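Local coordinates for anaphase-promoting complex subunit CUT9 (Schizosaccharomyces pombe, PDB 2XPI), which serves as a tetratricopeptide-repeat subunit of the anaphase-promoting complex, the E3 ubiquitin ligase that controls progression through mitosis and G1, and binds Hcn1, at residues G421-A426 with M452-I457; L447-M452 with L478-V483; V484-S489 with G523-K528; N496-A501 with A516-N521. All coordinates share one frame; numbering follows the deposited sequence.

Interaction 1: residues G421-A426 with M452-I457; sequences GEHDQA and MQLGNI
Similar first torsions aim His423 and Gln453 at one another: in each, CG sits beside the backbone N and anti to the carbonyl carbon, with chi1 -49° in His423 and -54° in Gln453. The imidazole is thereby carried out from the first turn of its helix, and CB of Gln453 comes over one ring face. This is a CH-pi contact, with Gln453 CB 4.1 Å from the centroid of the His423 ring and 28° off its normal. The opposite face is covered from within its own segment, where the carbonyl O of Gly421 stands 3.5 Å above the ring plane of His423, over its centre. Leu454 comes in obliquely, one methyl leading: its CD2 lies 3.3 Å from His423 CD2 and 3.5 Å from His423 CB, the two chains passing alongside and pointing opposite ways. Asp424 adds a marginal touch, OD2 to CD1 of Leu454 at 4.4 Å. No hydrogen bond joins the segments; the polar partner of His423 ND1 is probably the side-chain amide of Gln450, one turn back from Leu454. With an alanine in place of His423, the Gln450 amide would probably lose its imidazole mate and a gap would open beside the Leu454 methyl. Both backbones turn nearby through Schellman motifs, Gly421 and Gly455 having positive phi. The contact lies at the surface: it sets the start of helix 423-435, in TPR 10, against the end of helix 442-454, in TPR 11, while helix 407-420 packs behind the former and helices 457-470 and 475-487 receive Met452 of the latter.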
loop_
_atom_site.group_PDB
_atom_site.type_symbol
_atom_site.label_atom_id
_atom_site.label_comp_id
_atom_site.label_asym_id
_atom_site.label_seq_id
_atom_site.Cartn_x
_atom_site.Cartn_y
_atom_site.Cartn_z
ATOM N N GLY A 421 -20.825 -34.483 -15.510
ATOM C CA GLY A 421 -22.153 -35.017 -15.268
ATOM C C GLY A 421 -22.755 -34.543 -13.962
ATOM O O GLY A 421 -23.724 -35.092 -13.503
ATOM N N GLU A 422 -22.187 -33.514 -13.355
ATOM C CA GLU A 422 -22.732 -32.987 -12.108
ATOM C C GLU A 422 -23.802 -31.934 -12.370
ATOM O O GLU A 422 -23.582 -30.734 -12.171
ATOM C CB GLU A 422 -21.622 -32.364 -11.280
ATOM C CG GLU A 422 -21.685 -32.726 -9.837
ATOM C CD GLU A 422 -20.642 -33.744 -9.504
ATOM O OE1 GLU A 422 -19.528 -33.641 -10.076
ATOM O OE2 GLU A 422 -20.936 -34.643 -8.685
ATOM N N HIS A 423 -24.962 -32.389 -12.814
ATOM C CA HIS A 423 -26.008 -31.495 -13.274
ATOM C C HIS A 423 -26.435 -30.430 -12.272
ATOM O O HIS A 423 -26.523 -29.268 -12.638
ATOM C CB HIS A 423 -27.224 -32.287 -13.766
ATOM C CG HIS A 423 -26.869 -33.381 -14.713
ATOM N ND1 HIS A 423 -26.084 -33.168 -15.829
ATOM C CD2 HIS A 423 -27.157 -34.704 -14.697
ATOM C CE1 HIS A 423 -25.917 -34.312 -16.467
ATOM N NE2 HIS A 423 -26.559 -35.258 -15.803
ATOM N N ASP A 424 -26.717 -30.805 -11.032
ATOM C CA ASP A 424 -27.220 -29.842 -10.048
ATOM C C ASP A 424 -26.260 -28.693 -9.748
ATOM O O ASP A 424 -26.659 -27.517 -9.631
ATOM C CB ASP A 424 -27.592 -30.552 -8.758
ATOM C CG ASP A 424 -28.897 -31.288 -8.873
ATOM O OD1 ASP A 424 -29.157 -32.196 -8.042
ATOM O OD2 ASP A 424 -29.656 -30.954 -9.814
ATOM N N GLN A 425 -24.986 -29.039 -9.625
ATOM C CA GLN A 425 -23.976 -28.043 -9.382
ATOM C C GLN A 425 -23.768 -27.203 -10.616
ATOM O O GLN A 425 -23.483 -26.009 -10.499
ATOM C CB GLN A 425 -22.691 -28.698 -8.928
ATOM C CG GLN A 425 -22.948 -29.609 -7.761
ATOM C CD GLN A 425 -21.765 -29.759 -6.860
ATOM O OE1 GLN A 425 -21.230 -28.777 -6.350
ATOM N NE2 GLN A 425 -21.345 -31.002 -6.642
ATOM N N ALA A 426 -23.917 -27.804 -11.795
ATOM C CA ALA A 426 -23.780 -27.043 -13.029
ATOM C C ALA A 426 -24.866 -25.989 -13.073
ATOM O O ALA A 426 -24.592 -24.807 -13.347
ATOM C CB ALA A 426 -23.869 -27.928 -14.220
ATOM N N MET A 452 -32.081 -30.337 -20.343
ATOM C CA MET A 452 -32.265 -31.440 -21.275
ATOM C C MET A 452 -31.655 -32.730 -20.740
ATOM O O MET A 452 -32.298 -33.778 -20.773
ATOM C CB MET A 452 -31.667 -31.106 -22.632
ATOM C CG MET A 452 -32.616 -30.331 -23.481
ATOM S SD MET A 452 -32.117 -30.281 -25.191
ATOM C CE MET A 452 -31.162 -28.772 -25.207
ATOM N N GLN A 453 -30.423 -32.643 -20.243
ATOM C CA GLN A 453 -29.737 -33.782 -19.638
ATOM C C GLN A 453 -30.574 -34.447 -18.557
ATOM O O GLN A 453 -30.632 -35.664 -18.473
ATOM C CB GLN A 453 -28.431 -33.324 -19.007
ATOM C CG GLN A 453 -27.552 -32.582 -19.946
ATOM C CD GLN A 453 -27.081 -33.464 -21.058
ATOM O OE1 GLN A 453 -26.365 -34.438 -20.820
ATOM N NE2 GLN A 453 -27.483 -33.142 -22.291
ATOM N N LEU A 454 -31.209 -33.643 -17.718
ATOM C CA LEU A 454 -31.996 -34.172 -16.622
ATOM C C LEU A 454 -33.318 -34.757 -17.108
ATOM O O LEU A 454 -34.007 -35.464 -16.367
ATOM C CB LEU A 454 -32.271 -33.076 -15.596
ATOM C CG LEU A 454 -31.021 -32.595 -14.873
ATOM C CD1 LEU A 454 -31.350 -31.521 -13.854
ATOM C CD2 LEU A 454 -30.328 -33.774 -14.216
ATOM N N GLY A 455 -33.678 -34.442 -18.347
ATOM C CA GLY A 455 -34.973 -34.820 -18.865
ATOM C C GLY A 455 -36.118 -33.848 -18.602
ATOM O O GLY A 455 -37.268 -34.209 -18.829
ATOM N N ASN A 456 -35.839 -32.632 -18.129
ATOM C CA ASN A 456 -36.905 -31.640 -17.991
ATOM C C ASN A 456 -37.046 -30.864 -19.284
ATOM O O ASN A 456 -36.517 -29.772 -19.425
ATOM C CB ASN A 456 -36.673 -30.680 -16.818
ATOM C CG ASN A 456 -36.130 -31.383 -15.585
ATOM O OD1 ASN A 456 -36.210 -32.607 -15.477
ATOM N ND2 ASN A 456 -35.561 -30.614 -14.651
ATOM N N ILE A 457 -37.753 -31.446 -20.238
ATOM C CA ILE A 457 -37.974 -30.827 -21.538
ATOM C C ILE A 457 -38.838 -29.580 -21.420
ATOM O O ILE A 457 -38.654 -28.630 -22.163
ATOM C CB ILE A 457 -38.672 -31.807 -22.521
ATOM C CG1 ILE A 457 -38.852 -33.186 -21.874
ATOM C CG2 ILE A 457 -37.901 -31.910 -23.826
ATOM C CD1 ILE A 457 -39.906 -33.230 -20.758
#

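Interaction 2: residues L447-M452 with L478-V483; sequences LGMQHM and LNELGV
Met449 and Met452 meet Glu480 and Val483 between helices 442-454 and 475-487, which belong to successive tetratricopeptide repeats, TPR 11 and TPR 12. The short segments run in the same sense, their axes 10.6 Å apart at closest approach and 30° from parallel.

One component is van der Waals contact of a buried carboxylate with methionine chains. Glu480 is bent at chi2 (-56°), which folds its end back across Met449 at about a right angle; CG of Met449 lies 3.3 Å from Glu480 OE1, and the two CG atoms of this pair are 3.5 Å apart. No hydrogen bond spans the segments. Instead, Glu480 OE1 is hydrogen-bonded to a polar side chain of the other protein in the assembly, consistent with the Hcn1-binding role of these repeats, and Met449 packs on a basic side chain of that same chain. A leucine in place of Glu480 would probably leave that polar partner without its acceptor and remove the negative charge from a buried interface.

The apolar component lies one turn further on. CB of Val483 points toward helix 442-454, and its CG1, anti to the backbone N (chi1 170°), reaches SD of Met452 at 3.8 Å.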
loop_
_atom_site.group_PDB
_atom_site.type_symbol
_atom_site.label_atom_id
_atom_site.label_comp_id
_atom_site.label_asym_id
_atom_site.label_seq_id
_atom_site.Cartn_x
_atom_site.Cartn_y
_atom_site.Cartn_z
ATOM N N LEU A 447 -28.482 -23.235 -19.243
ATOM C CA LEU A 447 -29.495 -23.782 -18.352
ATOM C C LEU A 447 -30.417 -24.744 -19.128
ATOM O O LEU A 447 -30.787 -25.788 -18.622
ATOM C CB LEU A 447 -30.323 -22.666 -17.706
ATOM C CG LEU A 447 -30.071 -22.139 -16.283
ATOM C CD1 LEU A 447 -29.193 -23.076 -15.476
ATOM C CD2 LEU A 447 -29.488 -20.730 -16.309
ATOM N N GLY A 448 -30.777 -24.385 -20.356
ATOM C CA GLY A 448 -31.607 -25.237 -21.183
ATOM C C GLY A 448 -30.951 -26.581 -21.482
ATOM O O GLY A 448 -31.574 -27.635 -21.326
ATOM N N MET A 449 -29.687 -26.540 -21.904
ATOM C CA MET A 449 -28.932 -27.730 -22.277
ATOM C C MET A 449 -28.731 -28.671 -21.115
ATOM O O MET A 449 -28.734 -29.900 -21.274
ATOM C CB MET A 449 -27.574 -27.336 -22.827
ATOM C CG MET A 449 -27.662 -26.530 -24.131
ATOM S SD MET A 449 -26.034 -25.915 -24.586
ATOM C CE MET A 449 -25.193 -27.502 -24.633
ATOM N N GLN A 450 -28.554 -28.090 -19.942
ATOM C CA GLN A 450 -28.324 -28.872 -18.748
ATOM C C GLN A 450 -29.636 -29.504 -18.285
ATOM O O GLN A 450 -29.636 -30.633 -17.781
ATOM C CB GLN A 450 -27.718 -27.985 -17.659
ATOM C CG GLN A 450 -26.876 -28.736 -16.675
ATOM C CD GLN A 450 -25.748 -29.460 -17.351
ATOM O OE1 GLN A 450 -25.428 -30.598 -17.011
ATOM N NE2 GLN A 450 -25.153 -28.820 -18.337
ATOM N N HIS A 451 -30.755 -28.792 -18.458
ATOM C CA HIS A 451 -32.063 -29.352 -18.113
ATOM C C HIS A 451 -32.543 -30.418 -19.103
ATOM O O HIS A 451 -33.305 -31.312 -18.744
ATOM C CB HIS A 451 -33.108 -28.261 -17.914
ATOM C CG HIS A 451 -33.056 -27.624 -16.556
ATOM N ND1 HIS A 451 -33.384 -28.302 -15.400
ATOM C CD2 HIS A 451 -32.705 -26.374 -16.168
ATOM C CE1 HIS A 451 -33.233 -27.499 -14.361
ATOM N NE2 HIS A 451 -32.823 -26.325 -14.801
ATOM N N MET A 452 -32.081 -30.337 -20.343
ATOM C CA MET A 452 -32.265 -31.440 -21.275
ATOM C C MET A 452 -31.655 -32.730 -20.740
ATOM O O MET A 452 -32.298 -33.778 -20.773
ATOM C CB MET A 452 -31.667 -31.106 -22.632
ATOM C CG MET A 452 -32.616 -30.331 -23.481
ATOM S SD MET A 452 -32.117 -30.281 -25.191
ATOM C CE MET A 452 -31.162 -28.772 -25.207
ATOM N N LEU A 478 -29.979 -22.919 -31.921
ATOM C CA LEU A 478 -30.852 -23.554 -32.910
ATOM C C LEU A 478 -30.685 -25.060 -32.852
ATOM O O LEU A 478 -31.642 -25.809 -32.987
ATOM C CB LEU A 478 -30.579 -23.025 -34.317
ATOM C CG LEU A 478 -30.892 -21.536 -34.510
ATOM C CD1 LEU A 478 -30.423 -21.065 -35.869
ATOM C CD2 LEU A 478 -32.376 -21.255 -34.325
ATOM N N ASN A 479 -29.462 -25.510 -32.634
ATOM C CA ASN A 479 -29.262 -26.921 -32.385
ATOM C C ASN A 479 -30.063 -27.392 -31.174
ATOM O O ASN A 479 -30.755 -28.383 -31.241
ATOM C CB ASN A 479 -27.782 -27.275 -32.218
ATOM C CG ASN A 479 -27.580 -28.751 -31.941
ATOM O OD1 ASN A 479 -27.636 -29.192 -30.798
ATOM N ND2 ASN A 479 -27.390 -29.526 -32.990
ATOM N N GLU A 480 -29.978 -26.667 -30.066
ATOM C CA GLU A 480 -30.682 -27.075 -28.854
ATOM C C GLU A 480 -32.210 -27.036 -29.007
ATOM O O GLU A 480 -32.910 -27.907 -28.504
ATOM C CB GLU A 480 -30.222 -26.247 -27.653
ATOM C CG GLU A 480 -28.723 -26.263 -27.438
ATOM C CD GLU A 480 -28.154 -27.672 -27.286
ATOM O OE1 GLU A 480 -28.750 -28.474 -26.538
ATOM O OE2 GLU A 480 -27.107 -27.982 -27.910
ATOM N N LEU A 481 -32.733 -26.031 -29.688
ATOM C CA LEU A 481 -34.160 -25.996 -29.967
ATOM C C LEU A 481 -34.563 -27.192 -30.837
ATOM O O LEU A 481 -35.693 -27.682 -30.758
ATOM C CB LEU A 481 -34.522 -24.702 -30.683
ATOM C CG LEU A 481 -34.680 -23.481 -29.795
ATOM C CD1 LEU A 481 -34.594 -22.210 -30.634
ATOM C CD2 LEU A 481 -35.998 -23.581 -29.034
ATOM N N GLY A 482 -33.622 -27.659 -31.658
ATOM C CA GLY A 482 -33.870 -28.759 -32.571
ATOM C C GLY A 482 -33.880 -30.100 -31.868
ATOM O O GLY A 482 -34.666 -30.972 -32.208
ATOM N N VAL A 483 -33.005 -30.262 -30.884
ATOM C CA VAL A 483 -32.983 -31.469 -30.073
ATOM C C VAL A 483 -34.258 -31.593 -29.231
ATOM O O VAL A 483 -34.640 -32.680 -28.802
ATOM C CB VAL A 483 -31.752 -31.496 -29.158
ATOM C CG1 VAL A 483 -31.859 -32.630 -28.151
ATOM C CG2 VAL A 483 -30.499 -31.650 -29.995
#

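Interaction 3: residues V484-S489 with G523-K528; sequences VAFNKS and GHAYRK
Phe486 is the side chain that carries this contact, laid against His524, Ala525 and Lys528 where the end of helix 475-487, in TPR 12, meets the last turns of helix 516-528, in TPR 13. It is a junction of consecutive tetratricopeptide repeats, and it is partly buried. The phenyl group reaches across because CG is anti to the backbone N, with chi1 at 175°, so that the ring extends away from its own helix and brings its CD2-CE2 side against the second one.

Along that second segment, His524 comes first. Its carbonyl O lies at the edge of the Phe486 ring, in plane, 3.5 Å from CE2, and its CB is 4.0 Å from the same CE2. The His524 side chain also packs on an apolar side chain of the other protein in the assembly, as does Phe486 itself. Ala525 follows with a looser apolar contact, its CB 4.4 Å from Phe486 CD2. Arg527 barely approaches Phe486; its charge is met outside the two segments, where NH2 is salt-bridged to an acidic side chain of the other protein. Lys528, the last residue of the helix, likewise packs on an acidic side chain of that partner.

With no hydrogen bond across the segments, contact at Lys528 rests on its aliphatic part. That chain crosses the phenyl group at about a right angle, and its CG approaches obliquely, 3.6 Å from Phe486 CE2 and 4.1 Å from CZ.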
loop_
_atom_site.group_PDB
_atom_site.type_symbol
_atom_site.label_atom_id
_atom_site.label_comp_id
_atom_site.label_asym_id
_atom_site.label_seq_id
_atom_site.Cartn_x
_atom_site.Cartn_y
_atom_site.Cartn_z
ATOM N N VAL A 484 -34.921 -30.467 -29.020
ATOM C CA VAL A 484 -36.126 -30.424 -28.215
ATOM C C VAL A 484 -37.315 -30.781 -29.090
ATOM O O VAL A 484 -38.156 -31.577 -28.701
ATOM C CB VAL A 484 -36.284 -29.028 -27.524
ATOM C CG1 VAL A 484 -37.732 -28.620 -27.371
ATOM C CG2 VAL A 484 -35.576 -29.028 -26.189
ATOM N N ALA A 485 -37.376 -30.213 -30.285
ATOM C CA ALA A 485 -38.449 -30.557 -31.205
ATOM C C ALA A 485 -38.368 -32.033 -31.556
ATOM O O ALA A 485 -39.371 -32.681 -31.736
ATOM C CB ALA A 485 -38.360 -29.717 -32.450
ATOM N N PHE A 486 -37.155 -32.559 -31.654
ATOM C CA PHE A 486 -36.947 -33.965 -31.942
ATOM C C PHE A 486 -37.354 -34.824 -30.746
ATOM O O PHE A 486 -37.805 -35.950 -30.913
ATOM C CB PHE A 486 -35.479 -34.205 -32.324
ATOM C CG PHE A 486 -35.119 -35.654 -32.530
ATOM C CD1 PHE A 486 -34.836 -36.477 -31.450
ATOM C CD2 PHE A 486 -35.036 -36.188 -33.800
ATOM C CE1 PHE A 486 -34.499 -37.821 -31.633
ATOM C CE2 PHE A 486 -34.693 -37.532 -33.996
ATOM C CZ PHE A 486 -34.423 -38.341 -32.903
ATOM N N ASN A 487 -37.205 -34.295 -29.540
ATOM C CA ASN A 487 -37.572 -35.042 -28.342
ATOM C C ASN A 487 -39.076 -35.095 -28.102
ATOM O O ASN A 487 -39.600 -36.126 -27.686
ATOM C CB ASN A 487 -36.806 -34.542 -27.123
ATOM C CG ASN A 487 -35.416 -35.115 -27.065
ATOM O OD1 ASN A 487 -35.202 -36.271 -27.425
ATOM N ND2 ASN A 487 -34.456 -34.311 -26.637
ATOM N N LYS A 488 -39.772 -33.997 -28.385
ATOM C CA LYS A 488 -41.185 -34.095 -28.717
ATOM C C LYS A 488 -41.131 -34.876 -30.026
ATOM O O LYS A 488 -40.062 -35.335 -30.419
ATOM C CB LYS A 488 -41.774 -32.701 -28.918
ATOM C CG LYS A 488 -41.056 -31.636 -28.098
ATOM C CD LYS A 488 -41.984 -30.518 -27.621
ATOM C CE LYS A 488 -41.249 -29.528 -26.711
ATOM N NZ LYS A 488 -42.164 -28.563 -26.019
ATOM N N SER A 489 -42.221 -35.056 -30.741
ATOM C CA SER A 489 -42.014 -35.717 -32.025
ATOM C C SER A 489 -42.290 -34.817 -33.218
ATOM O O SER A 489 -43.082 -35.145 -34.096
ATOM C CB SER A 489 -42.761 -37.042 -32.108
ATOM O OG SER A 489 -41.908 -38.084 -31.651
ATOM N N GLY A 523 -29.372 -35.798 -39.526
ATOM C CA GLY A 523 -29.502 -37.169 -39.991
ATOM C C GLY A 523 -30.484 -38.019 -39.200
ATOM O O GLY A 523 -31.154 -38.879 -39.767
ATOM N N HIS A 524 -30.565 -37.792 -37.888
ATOM C CA HIS A 524 -31.490 -38.522 -37.013
ATOM C C HIS A 524 -32.933 -38.062 -37.207
ATOM O O HIS A 524 -33.860 -38.855 -37.112
ATOM C CB HIS A 524 -31.096 -38.374 -35.542
ATOM C CG HIS A 524 -30.059 -39.352 -35.090
ATOM N ND1 HIS A 524 -28.783 -38.975 -34.734
ATOM C CD2 HIS A 524 -30.104 -40.695 -34.946
ATOM C CE1 HIS A 524 -28.087 -40.040 -34.386
ATOM N NE2 HIS A 524 -28.869 -41.099 -34.500
ATOM N N ALA A 525 -33.124 -36.775 -37.466
ATOM C CA ALA A 525 -34.446 -36.273 -37.801
ATOM C C ALA A 525 -34.929 -36.925 -39.092
ATOM O O ALA A 525 -36.090 -37.271 -39.222
ATOM C CB ALA A 525 -34.423 -34.758 -37.940
ATOM N N TYR A 526 -34.021 -37.107 -40.039
ATOM C CA TYR A 526 -34.355 -37.661 -41.346
ATOM C C TYR A 526 -34.730 -39.137 -41.301
ATOM O O TYR A 526 -35.637 -39.557 -42.015
ATOM C CB TYR A 526 -33.194 -37.480 -42.321
ATOM C CG TYR A 526 -33.039 -36.104 -42.951
ATOM C CD1 TYR A 526 -31.776 -35.628 -43.297
ATOM C CD2 TYR A 526 -34.142 -35.301 -43.234
ATOM C CE1 TYR A 526 -31.604 -34.395 -43.889
ATOM C CE2 TYR A 526 -33.982 -34.052 -43.841
ATOM C CZ TYR A 526 -32.700 -33.606 -44.160
ATOM O OH TYR A 526 -32.490 -32.367 -44.746
ATOM N N ARG A 527 -34.037 -39.946 -40.503
ATOM C CA ARG A 527 -34.428 -41.353 -40.435
ATOM C C ARG A 527 -35.786 -41.493 -39.771
ATOM O O ARG A 527 -36.529 -42.429 -40.053
ATOM C CB ARG A 527 -33.395 -42.221 -39.724
ATOM C CG ARG A 527 -32.881 -41.633 -38.451
ATOM C CD ARG A 527 -31.965 -42.614 -37.748
ATOM N NE ARG A 527 -32.725 -43.528 -36.909
ATOM C CZ ARG A 527 -33.091 -43.256 -35.659
ATOM N NH1 ARG A 527 -32.764 -42.090 -35.101
ATOM N NH2 ARG A 527 -33.793 -44.151 -34.968
ATOM N N LYS A 528 -36.107 -40.554 -38.885
ATOM C CA LYS A 528 -37.408 -40.537 -38.230
ATOM C C LYS A 528 -38.506 -40.309 -39.251
ATOM O O LYS A 528 -39.544 -40.945 -39.193
ATOM C CB LYS A 528 -37.461 -39.442 -37.179
ATOM C CG LYS A 528 -36.730 -39.782 -35.904
ATOM C CD LYS A 528 -37.539 -40.733 -35.043
ATOM C CE LYS A 528 -36.628 -41.797 -34.509
ATOM N NZ LYS A 528 -35.783 -42.292 -35.647
#

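Interaction 4: residues N496-A501 with A516-N521; sequences NHFQNA and AATWAN
Phe498 and Asn521 form the tight part of this contact, and Thr518 with Ala501 the looser one. Asn521 sets its CB over one face of the phenyl ring, a CH-pi contact in which CB of Asn521 is 3.7 Å from the centroid of Phe498. It stands 3.5 Å above the ring plane, shifted toward the rim. With CG beside the backbone N (chi1 -60°) the ring of Phe498 is swung toward helix 516-528, and chi2 sets the turn of its face. The amide of Asn521 does not lie flat on the ring, the two planes being 44° apart. Its ND2 passes 3.8 Å from Phe498 CE1. Both ends of that amide, OD1 and ND2, are hydrogen-bonded to the backbone of the other protein in the assembly, so the residue uses its CB to pack within the chain and its polar atoms to grip the partner.

At the looser part, CG2 of Thr518 is the touching atom, 4.0 Å from Ala501 CB and 4.3 Å from Phe498 CD1. No hydrogen bond joins the segments. Further round helix 491-507, toward solvent, Asn500 is exposed and stays clear of the second segment; Gln499 points away from it, and its OE1 is hydrogen-bonded to the hydroxyl of Tyr526.

The axes of the short segments approach to 9.4 Å at 148°. The second helix of TPR 12, 491-507, thus packs roughly antiparallel against the first helix of TPR 13, 516-528, as in TPR superhelices, and the bonds of Asn521 are consistent with an Hcn1-binding surface.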
loop_
_atom_site.group_PDB
_atom_site.type_symbol
_atom_site.label_atom_id
_atom_site.label_comp_id
_atom_site.label_asym_id
_atom_site.label_seq_id
_atom_site.Cartn_x
_atom_site.Cartn_y
_atom_site.Cartn_z
ATOM N N ASN A 496 -35.824 -28.160 -39.591
ATOM C CA ASN A 496 -35.703 -26.737 -39.896
ATOM C C ASN A 496 -34.674 -26.065 -38.993
ATOM O O ASN A 496 -33.851 -25.267 -39.442
ATOM C CB ASN A 496 -37.059 -26.038 -39.781
ATOM C CG ASN A 496 -38.105 -26.625 -40.724
ATOM O OD1 ASN A 496 -39.302 -26.566 -40.442
ATOM N ND2 ASN A 496 -37.660 -27.192 -41.849
ATOM N N HIS A 497 -34.720 -26.404 -37.710
ATOM C CA HIS A 497 -33.785 -25.840 -36.759
ATOM C C HIS A 497 -32.356 -26.279 -37.039
ATOM O O HIS A 497 -31.463 -25.439 -37.127
ATOM C CB HIS A 497 -34.209 -26.167 -35.333
ATOM C CG HIS A 497 -35.282 -25.264 -34.817
ATOM N ND1 HIS A 497 -36.263 -25.687 -33.946
ATOM C CD2 HIS A 497 -35.528 -23.952 -35.052
ATOM C CE1 HIS A 497 -37.064 -24.674 -33.663
ATOM N NE2 HIS A 497 -36.638 -23.609 -34.318
ATOM N N PHE A 498 -32.132 -27.579 -37.190
ATOM C CA PHE A 498 -30.812 -28.067 -37.586
ATOM C C PHE A 498 -30.284 -27.447 -38.874
ATOM O O PHE A 498 -29.106 -27.088 -38.952
ATOM C CB PHE A 498 -30.808 -29.578 -37.713
ATOM C CG PHE A 498 -31.155 -30.272 -36.448
ATOM C CD1 PHE A 498 -30.660 -29.811 -35.244
ATOM C CD2 PHE A 498 -31.982 -31.372 -36.452
ATOM C CE1 PHE A 498 -30.971 -30.441 -34.082
ATOM C CE2 PHE A 498 -32.294 -32.003 -35.288
ATOM C CZ PHE A 498 -31.791 -31.539 -34.101
ATOM N N GLN A 499 -31.138 -27.328 -39.886
ATOM C CA GLN A 499 -30.701 -26.758 -41.158
ATOM C C GLN A 499 -30.277 -25.303 -40.996
ATOM O O GLN A 499 -29.409 -24.814 -41.714
ATOM C CB GLN A 499 -31.782 -26.895 -42.234
ATOM C CG GLN A 499 -31.771 -28.226 -42.951
ATOM C CD GLN A 499 -33.036 -28.469 -43.778
ATOM O OE1 GLN A 499 -33.110 -29.439 -44.544
ATOM N NE2 GLN A 499 -34.035 -27.593 -43.624
ATOM N N ASN A 500 -30.888 -24.610 -40.042
ATOM C CA ASN A 500 -30.555 -23.213 -39.815
ATOM C C ASN A 500 -29.323 -22.998 -38.958
ATOM O O ASN A 500 -28.620 -22.007 -39.132
ATOM C CB ASN A 500 -31.750 -22.450 -39.268
ATOM C CG ASN A 500 -32.356 -21.549 -40.304
ATOM O OD1 ASN A 500 -33.249 -21.949 -41.050
ATOM N ND2 ASN A 500 -31.838 -20.331 -40.395
ATOM N N ALA A 501 -29.063 -23.916 -38.034
ATOM C CA ALA A 501 -27.800 -23.910 -37.313
ATOM C C ALA A 501 -26.685 -23.996 -38.347
ATOM O O ALA A 501 -25.806 -23.147 -38.387
ATOM C CB ALA A 501 -27.721 -25.089 -36.359
ATOM N N ALA A 516 -20.312 -31.606 -35.944
ATOM C CA ALA A 516 -20.612 -32.926 -36.459
ATOM C C ALA A 516 -21.883 -33.436 -35.780
ATOM O O ALA A 516 -22.644 -34.216 -36.357
ATOM C CB ALA A 516 -19.450 -33.865 -36.212
ATOM N N ALA A 517 -22.123 -32.980 -34.554
ATOM C CA ALA A 517 -23.278 -33.439 -33.801
ATOM C C ALA A 517 -24.568 -32.897 -34.411
ATOM O O ALA A 517 -25.593 -33.584 -34.433
ATOM C CB ALA A 517 -23.158 -33.039 -32.357
ATOM N N THR A 518 -24.518 -31.669 -34.914
ATOM C CA THR A 518 -25.673 -31.091 -35.597
ATOM C C THR A 518 -25.995 -31.835 -36.901
ATOM O O THR A 518 -27.151 -32.155 -37.162
ATOM C CB THR A 518 -25.483 -29.584 -35.849
ATOM O OG1 THR A 518 -25.365 -28.931 -34.590
ATOM C CG2 THR A 518 -26.661 -28.990 -36.584
ATOM N N TRP A 519 -24.969 -32.123 -37.699
ATOM C CA TRP A 519 -25.140 -32.885 -38.930
ATOM C C TRP A 519 -25.765 -34.236 -38.632
ATOM O O TRP A 519 -26.753 -34.626 -39.245
ATOM C CB TRP A 519 -23.795 -33.093 -39.614
ATOM C CG TRP A 519 -23.386 -31.960 -40.479
ATOM C CD1 TRP A 519 -22.372 -31.076 -40.248
ATOM C CD2 TRP A 519 -23.992 -31.565 -41.718
ATOM N NE1 TRP A 519 -22.301 -30.164 -41.275
ATOM C CE2 TRP A 519 -23.279 -30.447 -42.193
ATOM C CE3 TRP A 519 -25.061 -32.058 -42.479
ATOM C CZ2 TRP A 519 -23.606 -29.802 -43.392
ATOM C CZ3 TRP A 519 -25.380 -31.419 -43.681
ATOM C CH2 TRP A 519 -24.654 -30.302 -44.119
ATOM N N ALA A 520 -25.183 -34.956 -37.679
ATOM C CA ALA A 520 -25.742 -36.236 -37.286
ATOM C C ALA A 520 -27.143 -36.005 -36.742
ATOM O O ALA A 520 -28.039 -36.777 -37.045
ATOM C CB ALA A 520 -24.868 -36.929 -36.274
ATOM N N ASN A 521 -27.349 -34.937 -35.972
ATOM C CA ASN A 521 -28.702 -34.610 -35.524
ATOM C C ASN A 521 -29.689 -34.514 -36.691
ATOM O O ASN A 521 -30.762 -35.108 -36.669
ATOM C CB ASN A 521 -28.743 -33.307 -34.710
ATOM C CG ASN A 521 -28.142 -33.457 -33.322
ATOM O OD1 ASN A 521 -27.841 -34.565 -32.875
ATOM N ND2 ASN A 521 -27.966 -32.336 -32.630
#

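Interactions 1 to 4 join successive repeats from TPR 10 to TPR 13, and each shares a helix with the next: 442-454 serves interactions 1 and 2, 475-487 serves 2 and 3, and 516-528 serves 3 and 4. Interaction 1 is the surface contact, interactions 2 and 4 are buried and interaction 3 is partly so. Aromatic rings carry 1, 3 and 4, whereas 2 rests on methionines against a carboxylate. None has a hydrogen bond between its segments. In 2, 3 and 4, polar ends turn instead to the other protein; in 1, the imidazole probably turns to Gln450, which lies in interaction 2.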